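Local atomic coordinates of putative oxidoreductase molybdopterin-binding subunit (Sulfolobus tokodaii, PDB entry 4ZOH), a protein that binds a pterin cytosine dinucleotide cofactor and probably serves as the large, molybdenum-carrying subunit of an oxidoreductase of the xanthine dehydrogenase family. Residues R303-A314 with N365-F376. Numbering follows the deposited sequence.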
# COMPACT_ATOMS: atom_id res chain seq x y z
N ARG A 303 11.14 -44.32 -4.65
CA ARG A 303 12.27 -44.39 -5.53
C ARG A 303 13.63 -44.20 -4.80
O ARG A 303 14.68 -44.45 -5.38
CB ARG A 303 12.09 -43.47 -6.73
CG ARG A 303 12.34 -41.99 -6.51
CD ARG A 303 11.44 -41.22 -7.51
NE ARG A 303 12.06 -41.34 -8.82
CZ ARG A 303 12.81 -40.42 -9.41
NH1 ARG A 303 13.00 -39.21 -8.85
NH2 ARG A 303 13.34 -40.69 -10.60
N MET A 304 13.61 -43.74 -3.55
CA MET A 304 14.87 -43.45 -2.85
C MET A 304 15.23 -44.52 -1.83
O MET A 304 16.33 -44.46 -1.29
CB MET A 304 14.88 -42.05 -2.15
CG MET A 304 14.64 -40.90 -3.11
SD MET A 304 15.85 -40.70 -4.41
CE MET A 304 17.23 -40.33 -3.34
N LEU A 305 14.30 -45.42 -1.54
CA LEU A 305 14.55 -46.67 -0.77
C LEU A 305 15.85 -47.44 -1.05
O LEU A 305 16.39 -48.01 -0.15
CB LEU A 305 13.40 -47.66 -0.95
CG LEU A 305 12.14 -47.38 -0.13
CD1 LEU A 305 11.02 -48.37 -0.47
CD2 LEU A 305 12.43 -47.42 1.34
N PRO A 306 16.36 -47.48 -2.30
CA PRO A 306 17.64 -48.19 -2.36
C PRO A 306 18.84 -47.40 -1.76
O PRO A 306 19.94 -47.97 -1.57
CB PRO A 306 17.86 -48.41 -3.88
CG PRO A 306 16.53 -48.18 -4.54
CD PRO A 306 15.91 -47.10 -3.66
N GLY A 307 18.66 -46.10 -1.52
CA GLY A 307 19.68 -45.29 -0.90
C GLY A 307 20.99 -45.32 -1.69
O GLY A 307 21.00 -45.31 -2.93
N ILE A 308 22.10 -45.38 -0.96
CA ILE A 308 23.44 -45.34 -1.56
C ILE A 308 24.01 -46.76 -1.75
O ILE A 308 25.19 -46.89 -2.04
CB ILE A 308 24.44 -44.51 -0.65
CG1 ILE A 308 24.49 -45.10 0.78
CG2 ILE A 308 24.06 -43.04 -0.65
CD1 ILE A 308 25.90 -45.16 1.35
N TYR A 309 23.16 -47.79 -1.59
CA TYR A 309 23.56 -49.20 -1.57
C TYR A 309 23.52 -50.00 -2.90
O TYR A 309 22.75 -49.71 -3.85
CB TYR A 309 22.80 -49.90 -0.47
CG TYR A 309 22.95 -49.15 0.81
CD1 TYR A 309 24.21 -48.95 1.38
CD2 TYR A 309 21.87 -48.52 1.40
CE1 TYR A 309 24.36 -48.24 2.54
CE2 TYR A 309 22.00 -47.80 2.57
CZ TYR A 309 23.26 -47.63 3.12
OH TYR A 309 23.44 -46.94 4.30
N LYS A 310 24.34 -51.04 -2.98
CA LYS A 310 24.43 -51.83 -4.21
C LYS A 310 23.35 -52.94 -4.15
O LYS A 310 23.66 -54.10 -4.30
CB LYS A 310 25.87 -52.34 -4.37
CG LYS A 310 26.93 -51.28 -4.72
CD LYS A 310 28.39 -51.83 -4.76
CE LYS A 310 28.76 -52.73 -3.58
NZ LYS A 310 30.24 -52.72 -3.29
N ILE A 311 22.09 -52.55 -3.92
CA ILE A 311 20.92 -53.47 -3.76
C ILE A 311 20.74 -54.31 -5.06
O ILE A 311 20.90 -53.80 -6.19
CB ILE A 311 19.58 -52.66 -3.49
CG1 ILE A 311 19.63 -51.91 -2.17
CG2 ILE A 311 18.30 -53.49 -3.52
CD1 ILE A 311 19.78 -52.75 -0.92
N ILE A 312 20.40 -55.58 -4.93
CA ILE A 312 20.33 -56.35 -6.21
C ILE A 312 18.91 -56.44 -6.75
O ILE A 312 18.74 -56.37 -7.94
CB ILE A 312 21.18 -57.66 -6.24
CG1 ILE A 312 20.61 -58.74 -5.31
CG2 ILE A 312 22.66 -57.39 -5.91
CD1 ILE A 312 19.83 -59.76 -6.09
N GLY A 313 17.91 -56.56 -5.89
CA GLY A 313 16.52 -56.39 -6.34
C GLY A 313 15.58 -55.85 -5.27
O GLY A 313 15.84 -56.02 -4.08
N ALA A 314 14.48 -55.23 -5.68
CA ALA A 314 13.43 -54.85 -4.71
C ALA A 314 12.03 -54.91 -5.33
O ALA A 314 11.86 -54.72 -6.52
CB ALA A 314 13.69 -53.42 -4.19
N ASN A 365 28.36 -51.89 1.73
CA ASN A 365 27.27 -51.84 0.75
C ASN A 365 27.23 -50.68 -0.19
O ASN A 365 26.50 -50.72 -1.17
CB ASN A 365 25.96 -51.98 1.46
CG ASN A 365 25.79 -53.36 2.08
OD1 ASN A 365 25.57 -54.33 1.37
ND2 ASN A 365 25.86 -53.44 3.38
N ALA A 366 28.04 -49.67 0.07
CA ALA A 366 28.09 -48.44 -0.69
C ALA A 366 28.43 -48.63 -2.17
O ALA A 366 29.42 -49.30 -2.51
CB ALA A 366 29.14 -47.51 -0.05
N ILE A 367 27.63 -48.02 -3.05
CA ILE A 367 28.05 -47.76 -4.42
C ILE A 367 29.53 -47.30 -4.48
O ILE A 367 30.00 -46.55 -3.60
CB ILE A 367 27.10 -46.70 -5.05
CG1 ILE A 367 25.75 -47.35 -5.29
CG2 ILE A 367 27.61 -46.19 -6.40
CD1 ILE A 367 24.62 -46.32 -5.20
N ASP A 368 30.25 -47.72 -5.52
CA ASP A 368 31.67 -47.35 -5.67
C ASP A 368 31.76 -46.00 -6.36
O ASP A 368 31.93 -44.96 -5.69
CB ASP A 368 32.44 -48.46 -6.40
CG ASP A 368 32.04 -49.85 -5.89
OD1 ASP A 368 31.56 -50.67 -6.70
OD2 ASP A 368 32.13 -50.12 -4.67
N THR A 369 31.57 -45.99 -7.68
CA THR A 369 31.58 -44.72 -8.41
C THR A 369 30.24 -44.28 -9.04
O THR A 369 29.31 -45.08 -9.28
CB THR A 369 32.71 -44.66 -9.48
OG1 THR A 369 32.49 -45.68 -10.46
CG2 THR A 369 34.11 -44.78 -8.82
N LEU A 370 30.17 -42.98 -9.26
CA LEU A 370 29.04 -42.30 -9.86
C LEU A 370 29.51 -41.90 -11.25
O LEU A 370 30.69 -41.63 -11.39
CB LEU A 370 28.61 -41.12 -8.96
CG LEU A 370 28.10 -41.52 -7.57
CD1 LEU A 370 27.35 -40.35 -7.00
CD2 LEU A 370 27.13 -42.69 -7.59
N PRO A 371 28.66 -41.90 -12.28
CA PRO A 371 27.19 -42.11 -12.24
C PRO A 371 26.80 -43.52 -11.90
O PRO A 371 27.53 -44.43 -12.23
CB PRO A 371 26.76 -41.86 -13.68
CG PRO A 371 27.88 -41.20 -14.36
CD PRO A 371 29.14 -41.54 -13.61
N TYR A 372 25.63 -43.70 -11.30
CA TYR A 372 25.08 -45.00 -11.03
C TYR A 372 23.57 -44.88 -11.11
O TYR A 372 22.99 -43.91 -10.58
CB TYR A 372 25.41 -45.36 -9.61
CG TYR A 372 25.07 -46.77 -9.16
CD1 TYR A 372 26.00 -47.85 -9.37
CD2 TYR A 372 23.87 -47.03 -8.49
CE1 TYR A 372 25.72 -49.14 -8.88
CE2 TYR A 372 23.57 -48.31 -8.01
CZ TYR A 372 24.52 -49.36 -8.19
OH TYR A 372 24.25 -50.59 -7.71
N THR A 373 22.91 -45.85 -11.74
CA THR A 373 21.45 -45.88 -11.70
C THR A 373 20.93 -46.87 -10.67
O THR A 373 21.18 -48.07 -10.76
CB THR A 373 20.85 -46.20 -13.05
OG1 THR A 373 21.36 -45.25 -13.98
CG2 THR A 373 19.34 -46.09 -13.04
N ASN A 374 20.19 -46.38 -9.68
CA ASN A 374 19.60 -47.27 -8.67
C ASN A 374 18.54 -48.21 -9.30
O ASN A 374 18.15 -48.07 -10.46
CB ASN A 374 19.14 -46.51 -7.38
CG ASN A 374 17.65 -45.99 -7.41
OD1 ASN A 374 16.88 -46.23 -8.33
ND2 ASN A 374 17.28 -45.24 -6.36
N ILE A 375 18.06 -49.11 -8.47
CA ILE A 375 17.21 -50.20 -8.81
C ILE A 375 15.85 -49.73 -9.32
O ILE A 375 15.21 -50.43 -10.15
CB ILE A 375 17.17 -51.16 -7.58
CG1 ILE A 375 17.40 -52.60 -7.99
CG2 ILE A 375 15.90 -51.06 -6.76
CD1 ILE A 375 18.66 -52.84 -8.79
N PHE A 376 15.42 -48.54 -8.86
CA PHE A 376 14.13 -48.00 -9.25
C PHE A 376 14.29 -46.91 -10.28
O PHE A 376 13.40 -46.08 -10.46
CB PHE A 376 13.34 -47.50 -8.03
CG PHE A 376 12.76 -48.60 -7.19
CD1 PHE A 376 12.30 -49.79 -7.76
CD2 PHE A 376 12.62 -48.43 -5.79
CE1 PHE A 376 11.74 -50.79 -6.96
CE2 PHE A 376 12.08 -49.43 -4.98
CZ PHE A 376 11.61 -50.61 -5.57
O HOH W 1 12.37 -43.45 -10.38
O HOH W 2 21.78 -51.32 -7.19
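Both ends of the Asn374 side-chain amide are gripped. Asn374 ND2 donates to Arg303 O at 2.9 Å, nearly in the amide plane and close to the carbonyl axis (C=O...N 171°), and also meets Tyr380 OH. Asn374 OD1 takes the backbone N of Phe376 at 2.8 Å, closing an Asx turn, and Val378 N as well. Together these bonds fix the amide's rotation, and the one to Arg303 O ties the Asx turn to helix 288-304. Pro306 CG lies against the amide and reaches Ile375 CG2 at 3.7 Å, while Phe376 CZ meets Ala314 CB.

At the other end Tyr309 and Ala366 form a single beta bridge: Ile367 N donates to Ile308 O at 2.9 Å, almost straight (168°), and Lys310 N to Asn365 O at 2.8 Å. Ile367 CG1, anti to its carbonyl carbon (chi1 -72°), sits over the centre of the Tyr372 ring, whose OH shares a water with Ile311 O. Lys310 runs along 365-367, bending at chi3 toward a long, weak salt bridge with exposed, poorly ordered Asp368. Against 365-376, the link between helix 288-304 and strand 313-321 is thus held chiefly by bonds to main-chain carbonyls and apolar packing, with charge pairing only a peripheral addition.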